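PDB 2NS6: mobilization protein A from Pseudomonas aeruginosa, which nicks one DNA strand at the plasmid transfer origin as the relaxase of the conjugative relaxosome, and locally unwinds the DNA for transfer. Local coordinates for residues K21-Q26 / R52-W57; V38-S43 / L90-A95; A77-L82 / D174-A179; L122-R127 / E157-K162. One frame throughout, in Å; residues are numbered along the deposited sequence.

From the N terminus, contact 1 comes first. It joins helix 18-26 to helix 53-63 and closes a loop that holds strand 38-44. Contact 2 starts on that strand and ends on helix 84-99, so contacts 1 and 2 cross along the chain, and they also touch in space. Contact 3 opens after strand 71-77 and reaches helix 164-181. It crosses contact 2, and E93 of contact 2 forms a salt bridge to R178 of contact 3. Contact 4 lies wholly between the two segments of contact 3. Contacts 2 and 4 tie sheet strands to a helix and a loop; contact 1 pairs two helices and contact 3 fixes a loop to the C-terminal helix.

Contact 1 of 4, residues K21-Q26 / R52-W57; sequences KADYIQ and RPADYW
A22 and W57 make the apolar contact between the segments, which lie on helix 18-26 and helix 53-63. The methyl CB of A22 points at the other segment and lies 3.5 Å from CD1 of W57. It is also 4.0 Å from NE1 of W57, so it meets the five-membered part of the indole, at an oblique angle. With chi1 -55°, CG of W57 lies beside the backbone N, and chi2 of 116° turns the CD1-NE1 side to the methyl. Between the two segments the backbones are nearest at A22 and A54, with CA atoms 6.8 Å apart. A second, looser touch joins OD1 of D23 to CB of A54 at 4.4 Å.

No hydrogen bond links the two segments. The D23 carboxylate forms a salt bridge with R19, one turn back, and the indole NE1 of W57 bonds to T107 OG1. Within 52-57, R52 N donates to OD2 of D55 at 2.7 Å.

Helix 18-26 also carries Y24, the residue assigned as the relaxase tyrosine. W57 and I25 both pack on M123 of strand 117-124, while Q26 and P53 reach T107 of strand 106-113. The helix pair therefore lies against the sheet.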
loop_
_atom_site.group_PDB
_atom_site.type_symbol
_atom_site.label_atom_id
_atom_site.label_comp_id
_atom_site.label_asym_id
_atom_site.label_seq_id
_atom_site.Cartn_x
_atom_site.Cartn_y
_atom_site.Cartn_z
ATOM N N LYS A 21 -3.949 -11.049 2.297
ATOM C CA LYS A 21 -2.662 -10.379 2.131
ATOM C C LYS A 21 -2.401 -9.355 3.242
ATOM O O LYS A 21 -1.300 -9.303 3.800
ATOM C CB LYS A 21 -2.595 -9.704 0.756
ATOM C CG LYS A 21 -1.384 -8.800 0.556
ATOM C CD LYS A 21 -0.079 -9.577 0.557
ATOM C CE LYS A 21 0.057 -10.391 -0.720
ATOM N NZ LYS A 21 1.380 -11.067 -0.821
ATOM N N ALA A 22 -3.405 -8.545 3.572
ATOM C CA ALA A 22 -3.248 -7.546 4.632
ATOM C C ALA A 22 -2.954 -8.214 5.978
ATOM O O ALA A 22 -2.059 -7.786 6.715
ATOM C CB ALA A 22 -4.508 -6.679 4.737
ATOM N N ASP A 23 -3.699 -9.268 6.301
ATOM C CA ASP A 23 -3.481 -9.963 7.566
ATOM C C ASP A 23 -2.109 -10.611 7.646
ATOM O O ASP A 23 -1.476 -10.609 8.703
ATOM C CB ASP A 23 -4.571 -11.012 7.791
ATOM C CG ASP A 23 -5.827 -10.416 8.409
ATOM O OD1 ASP A 23 -6.009 -9.186 8.305
ATOM O OD2 ASP A 23 -6.628 -11.176 8.991
ATOM N N TYR A 24 -1.643 -11.153 6.529
ATOM C CA TYR A 24 -0.340 -11.795 6.503
ATOM C C TYR A 24 0.801 -10.795 6.715
ATOM O O TYR A 24 1.587 -10.946 7.658
ATOM C CB TYR A 24 -0.153 -12.543 5.184
ATOM C CG TYR A 24 1.127 -13.348 5.119
ATOM C CD1 TYR A 24 1.344 -14.426 5.974
ATOM C CD2 TYR A 24 2.119 -13.029 4.197
ATOM C CE1 TYR A 24 2.524 -15.171 5.909
ATOM C CE2 TYR A 24 3.297 -13.761 4.122
ATOM C CZ TYR A 24 3.492 -14.831 4.979
ATOM O OH TYR A 24 4.651 -15.559 4.894
ATOM N N ILE A 25 0.894 -9.767 5.870
ATOM C CA ILE A 25 1.983 -8.798 6.026
ATOM C C ILE A 25 1.951 -8.039 7.354
ATOM O O ILE A 25 2.994 -7.640 7.866
ATOM C CB ILE A 25 2.044 -7.779 4.855
ATOM C CG1 ILE A 25 0.805 -6.884 4.839
ATOM C CG2 ILE A 25 2.191 -8.519 3.541
ATOM C CD1 ILE A 25 0.949 -5.684 3.903
ATOM N N GLN A 26 0.768 -7.837 7.922
ATOM C CA GLN A 26 0.694 -7.143 9.209
ATOM C C GLN A 26 0.704 -8.144 10.368
ATOM O O GLN A 26 0.746 -7.750 11.531
ATOM C CB GLN A 26 -0.583 -6.307 9.322
ATOM C CG GLN A 26 -0.679 -5.088 8.410
ATOM C CD GLN A 26 -1.968 -4.318 8.651
ATOM O OE1 GLN A 26 -3.054 -4.762 8.271
ATOM N NE2 GLN A 26 -1.854 -3.171 9.303
ATOM N N ARG A 52 -11.315 -0.163 10.696
ATOM C CA ARG A 52 -10.008 -0.840 10.753
ATOM C C ARG A 52 -9.563 -1.037 9.319
ATOM O O ARG A 52 -10.385 -1.325 8.454
ATOM C CB ARG A 52 -10.100 -2.244 11.353
ATOM C CG ARG A 52 -10.259 -2.325 12.826
ATOM C CD ARG A 52 -10.271 -3.787 13.203
ATOM N NE ARG A 52 -8.964 -4.419 13.024
ATOM C CZ ARG A 52 -8.180 -4.793 14.030
ATOM N NH1 ARG A 52 -8.574 -4.596 15.284
ATOM N NH2 ARG A 52 -7.011 -5.373 13.786
ATOM N N PRO A 53 -8.255 -0.927 9.056
ATOM C CA PRO A 53 -7.734 -1.104 7.697
ATOM C C PRO A 53 -8.301 -2.360 7.021
ATOM O O PRO A 53 -8.697 -2.326 5.853
ATOM C CB PRO A 53 -6.228 -1.179 7.917
ATOM C CG PRO A 53 -6.028 -0.276 9.118
ATOM C CD PRO A 53 -7.166 -0.678 10.019
ATOM N N ALA A 54 -8.352 -3.461 7.768
ATOM C CA ALA A 54 -8.879 -4.718 7.251
ATOM C C ALA A 54 -10.291 -4.550 6.701
ATOM O O ALA A 54 -10.681 -5.231 5.747
ATOM C CB ALA A 54 -8.873 -5.783 8.349
ATOM N N ASP A 55 -11.062 -3.642 7.290
ATOM C CA ASP A 55 -12.424 -3.433 6.806
ATOM C C ASP A 55 -12.414 -3.015 5.334
ATOM O O ASP A 55 -13.305 -3.387 4.574
ATOM C CB ASP A 55 -13.159 -2.374 7.649
ATOM C CG ASP A 55 -13.212 -2.730 9.128
ATOM O OD1 ASP A 55 -13.199 -3.932 9.473
ATOM O OD2 ASP A 55 -13.283 -1.799 9.956
ATOM N N TYR A 56 -11.401 -2.259 4.922
ATOM C CA TYR A 56 -11.322 -1.817 3.534
ATOM C C TYR A 56 -11.029 -2.996 2.605
ATOM O O TYR A 56 -11.635 -3.135 1.538
ATOM C CB TYR A 56 -10.226 -0.756 3.371
ATOM C CG TYR A 56 -10.176 -0.137 1.992
ATOM C CD1 TYR A 56 -10.980 0.955 1.668
ATOM C CD2 TYR A 56 -9.350 -0.664 1.001
ATOM C CE1 TYR A 56 -10.969 1.506 0.398
ATOM C CE2 TYR A 56 -9.329 -0.120 -0.281
ATOM C CZ TYR A 56 -10.143 0.965 -0.576
ATOM O OH TYR A 56 -10.143 1.511 -1.839
ATOM N N TRP A 57 -10.096 -3.849 3.007
ATOM C CA TRP A 57 -9.735 -4.994 2.192
ATOM C C TRP A 57 -10.845 -6.036 2.146
ATOM O O TRP A 57 -11.005 -6.738 1.140
ATOM C CB TRP A 57 -8.426 -5.586 2.706
ATOM C CG TRP A 57 -7.353 -4.535 2.747
ATOM C CD1 TRP A 57 -6.715 -4.056 3.850
ATOM C CD2 TRP A 57 -6.840 -3.799 1.629
ATOM N NE1 TRP A 57 -5.829 -3.064 3.492
ATOM C CE2 TRP A 57 -5.882 -2.892 2.132
ATOM C CE3 TRP A 57 -7.087 -3.828 0.243
ATOM C CZ2 TRP A 57 -5.178 -2.004 1.302
ATOM C CZ3 TRP A 57 -6.389 -2.950 -0.580
ATOM C CH2 TRP A 57 -5.438 -2.051 -0.042
#

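Contact 2 of 4, residues V38-S43 / L90-A95; sequences VLHAES and LASEFA
E42 on strand 38-44 faces S92 on helix 84-99, with their CA atoms 8.0 Å apart; the backbones of H40 and A91 stand further apart.

The side chains of E42 and S92 carry the contact. OE2 of E42 lies near OG of S92, but the modelled separation is too short to be trusted as an exact length. A hydrogen bond from the serine to OE2 is possible but not settled, because the backbone O of K88 can take the same proton. The E42 side chain starts between its backbone N and carbonyl carbon (chi1 67°) and then runs extended, so the carboxylate reaches across to the helix.

H40 grips the same oxygen from within its own strand. Its NE2 donates to OE2 of E42 at 3.1 Å, with an N-H...O angle of 178°. The bond lies in the imidazole plane and uses the anti lone pair of OE2. The other oxygen, OE1, is bonded to Y106 OH. Both oxygens thus have partners, which would hold the carboxylate in place and might favour its charged form. H40 also approaches S92, with NE2 of H40 4.3 Å from OG of S92, and packs on K88.

The His-carboxylate bond holds E42 within the edge strand. E42 in turn meets S92, which joins this edge of the antiparallel relaxase sheet to helix 84-99.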
loop_
_atom_site.group_PDB
_atom_site.type_symbol
_atom_site.label_atom_id
_atom_site.label_comp_id
_atom_site.label_asym_id
_atom_site.label_seq_id
_atom_site.Cartn_x
_atom_site.Cartn_y
_atom_site.Cartn_z
ATOM N N VAL A 38 7.064 -8.648 12.093
ATOM C CA VAL A 38 6.603 -7.282 11.802
ATOM C C VAL A 38 7.163 -6.221 12.745
ATOM O O VAL A 38 6.909 -6.245 13.947
ATOM C CB VAL A 38 5.063 -7.172 11.843
ATOM C CG1 VAL A 38 4.634 -5.762 11.394
ATOM C CG2 VAL A 38 4.447 -8.210 10.942
ATOM N N LEU A 39 7.914 -5.286 12.173
ATOM C CA LEU A 39 8.552 -4.200 12.917
ATOM C C LEU A 39 7.725 -2.914 12.907
ATOM O O LEU A 39 7.884 -2.058 13.783
ATOM C CB LEU A 39 9.925 -3.913 12.305
ATOM C CG LEU A 39 11.192 -4.620 12.833
ATOM C CD1 LEU A 39 10.924 -6.047 13.246
ATOM C CD2 LEU A 39 12.255 -4.556 11.744
ATOM N N HIS A 40 6.848 -2.787 11.914
ATOM C CA HIS A 40 6.009 -1.607 11.769
ATOM C C HIS A 40 4.892 -1.834 10.768
ATOM O O HIS A 40 5.066 -2.550 9.787
ATOM C CB HIS A 40 6.840 -0.424 11.285
ATOM C CG HIS A 40 6.036 0.816 11.037
ATOM N ND1 HIS A 40 5.384 1.492 12.046
ATOM C CD2 HIS A 40 5.792 1.512 9.900
ATOM C CE1 HIS A 40 4.777 2.552 11.541
ATOM N NE2 HIS A 40 5.011 2.588 10.241
ATOM N N ALA A 41 3.749 -1.204 11.017
ATOM C CA ALA A 41 2.608 -1.308 10.119
ATOM C C ALA A 41 1.831 0.002 10.175
ATOM O O ALA A 41 1.776 0.643 11.217
ATOM C CB ALA A 41 1.714 -2.468 10.532
ATOM N N GLU A 42 1.261 0.404 9.042
ATOM C CA GLU A 42 0.460 1.623 8.958
ATOM C C GLU A 42 -0.352 1.628 7.663
ATOM O O GLU A 42 0.040 1.023 6.664
ATOM C CB GLU A 42 1.343 2.886 8.991
ATOM C CG GLU A 42 2.236 3.070 7.761
ATOM C CD GLU A 42 2.841 4.476 7.661
ATOM O OE1 GLU A 42 2.266 5.337 6.956
ATOM O OE2 GLU A 42 3.887 4.719 8.292
ATOM N N SER A 43 -1.496 2.300 7.697
ATOM C CA SER A 43 -2.351 2.433 6.521
ATOM C C SER A 43 -2.695 3.912 6.470
ATOM O O SER A 43 -2.416 4.643 7.420
ATOM C CB SER A 43 -3.636 1.600 6.660
ATOM O OG SER A 43 -3.347 0.214 6.741
ATOM N N LEU A 90 11.226 6.652 6.404
ATOM C CA LEU A 90 11.481 6.452 4.973
ATOM C C LEU A 90 10.350 5.712 4.249
ATOM O O LEU A 90 9.902 6.149 3.185
ATOM C CB LEU A 90 12.802 5.691 4.771
ATOM C CG LEU A 90 13.141 5.252 3.344
ATOM C CD1 LEU A 90 13.226 6.462 2.427
ATOM C CD2 LEU A 90 14.461 4.492 3.339
ATOM N N ALA A 91 9.899 4.599 4.827
ATOM C CA ALA A 91 8.822 3.799 4.243
ATOM C C ALA A 91 7.530 4.606 4.134
ATOM O O ALA A 91 6.871 4.602 3.088
ATOM C CB ALA A 91 8.578 2.540 5.088
ATOM N N SER A 92 7.178 5.297 5.219
ATOM C CA SER A 92 5.972 6.125 5.247
ATOM C C SER A 92 6.106 7.182 4.169
ATOM O O SER A 92 5.187 7.421 3.382
ATOM C CB SER A 92 5.824 6.830 6.595
ATOM O OG SER A 92 5.863 5.912 7.668
ATOM N N GLU A 93 7.271 7.818 4.153
ATOM C CA GLU A 93 7.558 8.863 3.186
ATOM C C GLU A 93 7.360 8.360 1.763
ATOM O O GLU A 93 6.714 9.024 0.949
ATOM C CB GLU A 93 8.994 9.361 3.370
ATOM C CG GLU A 93 9.358 10.574 2.525
ATOM C CD GLU A 93 10.861 10.811 2.478
ATOM O OE1 GLU A 93 11.580 9.925 1.967
ATOM O OE2 GLU A 93 11.318 11.869 2.946
ATOM N N PHE A 94 7.901 7.184 1.454
ATOM C CA PHE A 94 7.762 6.663 0.102
ATOM C C PHE A 94 6.305 6.260 -0.203
ATOM O O PHE A 94 5.840 6.420 -1.328
ATOM C CB PHE A 94 8.730 5.489 -0.119
ATOM C CG PHE A 94 8.792 4.999 -1.548
ATOM C CD1 PHE A 94 9.175 5.847 -2.591
ATOM C CD2 PHE A 94 8.465 3.686 -1.848
ATOM C CE1 PHE A 94 9.232 5.379 -3.909
ATOM C CE2 PHE A 94 8.519 3.210 -3.159
ATOM C CZ PHE A 94 8.901 4.058 -4.190
ATOM N N ALA A 95 5.577 5.760 0.794
ATOM C CA ALA A 95 4.182 5.387 0.574
ATOM C C ALA A 95 3.380 6.624 0.156
ATOM O O ALA A 95 2.549 6.572 -0.757
ATOM C CB ALA A 95 3.588 4.782 1.840
#

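Contact 3 of 4, residues A77-L82 / D174-A179; sequences ALPVEL and DHANRA
P79 and L82 each present an apolar side chain to one alanine of helix 164-181. CB of P79 is directed at the helix, and CG of its ring lies 4.2 Å from CB of A176. CB of L82 is also directed at the helix, and its side chain meets A179, one turn further on. CD2 of L82 is 4.2 Å from CB of A179, while the other branch, CD1, is 4.2 Å from the backbone O of A179. The two branches of L82 thus meet different parts of A179. Chi1 of L82, -105°, lies away from the usual staggered values, and with chi2 at 38° it places CD2 by the methyl and CD1 by the carbonyl. CB of A179 is directed at the loop; CB of A176 is turned across it.

The two pairs follow the helix in step. CA of P79 is 7.2 Å from CA of A176, and CA of L82 is 8.3 Å from CA of A179. All four residues are buried, and no hydrogen bond crosses between the segments.

L180 packs on both P79 and L82. L82 also touches L90 of helix 84-99.

This is apolar loop-to-helix packing. It fastens the connection between strand 71-77 and helix 84-99 to the C-terminal helix of the relaxase domain.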
loop_
_atom_site.group_PDB
_atom_site.type_symbol
_atom_site.label_atom_id
_atom_site.label_comp_id
_atom_site.label_asym_id
_atom_site.label_seq_id
_atom_site.Cartn_x
_atom_site.Cartn_y
_atom_site.Cartn_z
ATOM N N ALA A 77 13.451 -3.387 -0.592
ATOM C CA ALA A 77 14.392 -3.618 0.494
ATOM C C ALA A 77 14.701 -2.294 1.186
ATOM O O ALA A 77 14.688 -1.238 0.549
ATOM C CB ALA A 77 15.684 -4.241 -0.055
ATOM N N LEU A 78 14.978 -2.358 2.484
ATOM C CA LEU A 78 15.301 -1.169 3.282
ATOM C C LEU A 78 16.794 -1.150 3.648
ATOM O O LEU A 78 17.384 -2.194 3.912
ATOM C CB LEU A 78 14.460 -1.159 4.565
ATOM C CG LEU A 78 12.946 -0.966 4.413
ATOM C CD1 LEU A 78 12.254 -1.259 5.729
ATOM C CD2 LEU A 78 12.652 0.467 3.955
ATOM N N PRO A 79 17.424 0.039 3.663
ATOM C CA PRO A 79 18.849 0.118 4.009
ATOM C C PRO A 79 19.094 -0.401 5.428
ATOM O O PRO A 79 18.450 0.058 6.379
ATOM C CB PRO A 79 19.152 1.610 3.885
ATOM C CG PRO A 79 18.179 2.073 2.841
ATOM C CD PRO A 79 16.912 1.357 3.247
ATOM N N VAL A 80 20.019 -1.352 5.576
ATOM C CA VAL A 80 20.318 -1.922 6.893
ATOM C C VAL A 80 21.013 -0.978 7.863
ATOM O O VAL A 80 20.921 -1.164 9.076
ATOM C CB VAL A 80 21.201 -3.195 6.792
ATOM C CG1 VAL A 80 20.336 -4.418 6.508
ATOM C CG2 VAL A 80 22.245 -3.019 5.705
ATOM N N GLU A 81 21.708 0.025 7.335
ATOM C CA GLU A 81 22.425 0.982 8.174
ATOM C C GLU A 81 21.468 1.872 8.961
ATOM O O GLU A 81 21.776 2.310 10.067
ATOM C CB GLU A 81 23.329 1.877 7.316
ATOM C CG GLU A 81 24.234 1.145 6.324
ATOM C CD GLU A 81 23.768 1.300 4.880
ATOM O OE1 GLU A 81 22.658 0.824 4.547
ATOM O OE2 GLU A 81 24.508 1.909 4.074
ATOM N N LEU A 82 20.311 2.150 8.368
ATOM C CA LEU A 82 19.303 3.006 8.983
ATOM C C LEU A 82 18.723 2.405 10.264
ATOM O O LEU A 82 18.629 1.189 10.402
ATOM C CB LEU A 82 18.182 3.283 7.965
ATOM C CG LEU A 82 18.081 4.654 7.271
ATOM C CD1 LEU A 82 19.447 5.219 6.944
ATOM C CD2 LEU A 82 17.231 4.516 6.011
ATOM N N ASP A 174 16.029 7.649 -5.026
ATOM C CA ASP A 174 16.160 9.042 -4.609
ATOM C C ASP A 174 15.754 9.192 -3.140
ATOM O O ASP A 174 16.337 9.987 -2.400
ATOM C CB ASP A 174 15.279 9.917 -5.519
ATOM C CG ASP A 174 15.196 11.378 -5.068
ATOM O OD1 ASP A 174 16.247 12.046 -4.957
ATOM O OD2 ASP A 174 14.060 11.858 -4.840
ATOM N N HIS A 175 14.762 8.410 -2.719
ATOM C CA HIS A 175 14.279 8.455 -1.343
ATOM C C HIS A 175 15.253 7.775 -0.386
ATOM O O HIS A 175 15.669 8.371 0.608
ATOM C CB HIS A 175 12.891 7.803 -1.256
ATOM C CG HIS A 175 11.773 8.725 -1.631
ATOM N ND1 HIS A 175 11.066 9.452 -0.697
ATOM C CD2 HIS A 175 11.290 9.095 -2.842
ATOM C CE1 HIS A 175 10.193 10.230 -1.315
ATOM N NE2 HIS A 175 10.310 10.032 -2.616
ATOM N N ALA A 176 15.619 6.532 -0.679
ATOM C CA ALA A 176 16.561 5.815 0.176
ATOM C C ALA A 176 17.881 6.594 0.264
ATOM O O ALA A 176 18.386 6.833 1.355
ATOM C CB ALA A 176 16.811 4.409 -0.372
ATOM N N ASN A 177 18.422 7.000 -0.881
ATOM C CA ASN A 177 19.673 7.747 -0.907
ATOM C C ASN A 177 19.594 8.997 -0.036
ATOM O O ASN A 177 20.442 9.220 0.831
ATOM C CB ASN A 177 20.021 8.135 -2.346
ATOM C CG ASN A 177 20.399 6.934 -3.195
ATOM O OD1 ASN A 177 20.355 6.983 -4.424
ATOM N ND2 ASN A 177 20.780 5.846 -2.536
ATOM N N ARG A 178 18.568 9.809 -0.262
ATOM C CA ARG A 178 18.385 11.027 0.517
ATOM C C ARG A 178 18.398 10.709 2.015
ATOM O O ARG A 178 19.094 11.366 2.788
ATOM C CB ARG A 178 17.056 11.695 0.142
ATOM C CG ARG A 178 16.818 13.020 0.842
ATOM C CD ARG A 178 15.349 13.218 1.210
ATOM N NE ARG A 178 14.886 12.212 2.168
ATOM C CZ ARG A 178 14.352 11.038 1.834
ATOM N NH1 ARG A 178 13.968 10.188 2.776
ATOM N NH2 ARG A 178 14.182 10.723 0.560
ATOM N N ALA A 179 17.635 9.699 2.421
ATOM C CA ALA A 179 17.552 9.311 3.828
ATOM C C ALA A 179 18.898 8.883 4.391
ATOM O O ALA A 179 19.204 9.126 5.560
ATOM C CB ALA A 179 16.549 8.172 3.994
#

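Contact 4 of 4, residues L122-R127 / E157-K162; sequences LMISER and EALKPK
L159 fits its side chain against I124 and E126. Its CD2 branch makes most of the contact. CD2 of L159 lies 3.6 Å from CG of E126 and 4.1 Å from CG2 of I124. CB of L159 is 3.5 Å from OE1 of E126. The leucine side chain runs at a slant to both partners. CG2 of I124 stands opposite the backbone N across the CA-CB bond, and this branch is the one that meets the leucine.

A water adds a polar bridge. It donates to OE1 of E126 at 2.6 Å and accepts from the backbone N of L159 at 2.9 Å. No direct hydrogen bond links the two segments, so this water makes the polar link between them.

Further out, both backbones turn. E126 is at the centre of an inverse gamma turn just beyond strand 117-124, and E157 to K160 form a type I beta turn, with K160 N bonded to E157 O at 3.1 Å. K160 NZ forms a salt bridge with E157 OE1 at 3.0 Å across that turn. The E126 carboxylate has its own ion partner, because OE2 pairs with R69 NE. The backbone of E126 is also bonded to that of T156.

The chemistry is mixed. Leucine packs on the aliphatic part of a glutamate, whose buried charge is probably stabilised by R69 and the water.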
loop_
_atom_site.group_PDB
_atom_site.type_symbol
_atom_site.label_atom_id
_atom_site.label_comp_id
_atom_site.label_asym_id
_atom_site.label_seq_id
_atom_site.Cartn_x
_atom_site.Cartn_y
_atom_site.Cartn_z
ATOM N N LEU A 122 3.930 -3.155 0.587
ATOM C CA LEU A 122 2.976 -2.059 0.508
ATOM C C LEU A 122 1.887 -2.350 -0.510
ATOM O O LEU A 122 2.167 -2.554 -1.691
ATOM C CB LEU A 122 3.725 -0.761 0.161
ATOM C CG LEU A 122 3.061 0.611 -0.023
ATOM C CD1 LEU A 122 2.865 0.842 -1.489
ATOM C CD2 LEU A 122 1.767 0.742 0.751
ATOM N N MET A 123 0.644 -2.410 -0.048
ATOM C CA MET A 123 -0.454 -2.655 -0.965
ATOM C C MET A 123 -1.228 -1.369 -1.156
ATOM O O MET A 123 -1.586 -0.681 -0.195
ATOM C CB MET A 123 -1.346 -3.808 -0.475
ATOM C CG MET A 123 -1.609 -3.866 1.006
ATOM S SD MET A 123 -2.184 -5.528 1.584
ATOM C CE MET A 123 -3.860 -5.620 0.865
ATOM N N ILE A 124 -1.443 -1.038 -2.422
ATOM C CA ILE A 124 -2.132 0.181 -2.819
ATOM C C ILE A 124 -3.422 -0.101 -3.553
ATOM O O ILE A 124 -3.442 -0.855 -4.528
ATOM C CB ILE A 124 -1.258 1.005 -3.762
ATOM C CG1 ILE A 124 0.144 1.138 -3.173
ATOM C CG2 ILE A 124 -1.890 2.363 -4.007
ATOM C CD1 ILE A 124 1.076 1.944 -4.041
ATOM N N SER A 125 -4.503 0.507 -3.074
ATOM C CA SER A 125 -5.814 0.359 -3.697
ATOM C C SER A 125 -5.901 1.450 -4.756
ATOM O O SER A 125 -5.669 2.626 -4.464
ATOM C CB SER A 125 -6.916 0.567 -2.658
ATOM O OG SER A 125 -8.177 0.709 -3.286
ATOM N N GLU A 126 -6.236 1.064 -5.981
ATOM C CA GLU A 126 -6.330 2.024 -7.071
ATOM C C GLU A 126 -7.676 2.727 -7.148
ATOM O O GLU A 126 -8.305 2.776 -8.207
ATOM C CB GLU A 126 -6.008 1.334 -8.397
ATOM C CG GLU A 126 -4.537 0.991 -8.545
ATOM C CD GLU A 126 -4.302 -0.070 -9.598
ATOM O OE1 GLU A 126 -3.481 0.159 -10.506
ATOM O OE2 GLU A 126 -4.946 -1.134 -9.505
ATOM N N ARG A 127 -8.097 3.273 -6.011
ATOM C CA ARG A 127 -9.349 4.011 -5.886
ATOM C C ARG A 127 -8.992 5.361 -5.298
ATOM O O ARG A 127 -8.278 5.446 -4.303
ATOM C CB ARG A 127 -10.316 3.286 -4.943
ATOM C CG ARG A 127 -10.813 1.948 -5.475
ATOM C CD ARG A 127 -11.956 2.151 -6.471
ATOM N NE ARG A 127 -12.355 0.910 -7.127
ATOM C CZ ARG A 127 -13.476 0.766 -7.822
ATOM N NH1 ARG A 127 -14.311 1.787 -7.943
ATOM N NH2 ARG A 127 -13.758 -0.390 -8.405
ATOM N N GLU A 157 -5.504 5.499 -13.052
ATOM C CA GLU A 157 -4.725 4.787 -14.052
ATOM C C GLU A 157 -3.234 5.045 -13.851
ATOM O O GLU A 157 -2.408 4.508 -14.583
ATOM C CB GLU A 157 -5.110 5.255 -15.459
ATOM C CG GLU A 157 -6.609 5.279 -15.746
ATOM C CD GLU A 157 -7.263 3.939 -15.549
ATOM O OE1 GLU A 157 -6.798 2.952 -16.154
ATOM O OE2 GLU A 157 -8.254 3.869 -14.789
ATOM N N ALA A 158 -2.898 5.855 -12.854
ATOM C CA ALA A 158 -1.509 6.220 -12.587
ATOM C C ALA A 158 -0.516 5.081 -12.370
ATOM O O ALA A 158 0.685 5.256 -12.586
ATOM C CB ALA A 158 -1.453 7.183 -11.396
ATOM N N LEU A 159 -0.997 3.922 -11.935
ATOM C CA LEU A 159 -0.108 2.786 -11.693
ATOM C C LEU A 159 -0.000 1.792 -12.854
ATOM O O LEU A 159 0.682 0.776 -12.725
ATOM C CB LEU A 159 -0.558 2.034 -10.441
ATOM C CG LEU A 159 -0.197 2.593 -9.056
ATOM C CD1 LEU A 159 -0.349 4.101 -9.005
ATOM C CD2 LEU A 159 -1.065 1.908 -8.026
ATOM N N LYS A 160 -0.656 2.078 -13.977
ATOM C CA LYS A 160 -0.631 1.172 -15.127
ATOM C C LYS A 160 0.441 1.442 -16.198
ATOM O O LYS A 160 0.879 0.518 -16.870
ATOM C CB LYS A 160 -2.012 1.136 -15.811
ATOM C CG LYS A 160 -3.151 0.516 -14.979
ATOM C CD LYS A 160 -4.469 0.465 -15.760
ATOM C CE LYS A 160 -5.636 0.006 -14.885
ATOM N NZ LYS A 160 -6.976 0.054 -15.583
ATOM N N PRO A 161 0.861 2.706 -16.385
ATOM C CA PRO A 161 1.881 2.977 -17.406
ATOM C C PRO A 161 3.080 2.029 -17.326
ATOM O O PRO A 161 3.434 1.546 -16.250
ATOM C CB PRO A 161 2.269 4.424 -17.131
ATOM C CG PRO A 161 0.978 5.019 -16.655
ATOM C CD PRO A 161 0.463 3.951 -15.706
ATOM N N LYS A 162 3.689 1.769 -18.479
ATOM C CA LYS A 162 4.844 0.888 -18.587
ATOM C C LYS A 162 6.066 1.476 -17.899
ATOM O O LYS A 162 6.863 0.752 -17.296
ATOM C CB LYS A 162 5.156 0.630 -20.054
HETATM O O HOH W 1 -3.543 2.550 -11.608
#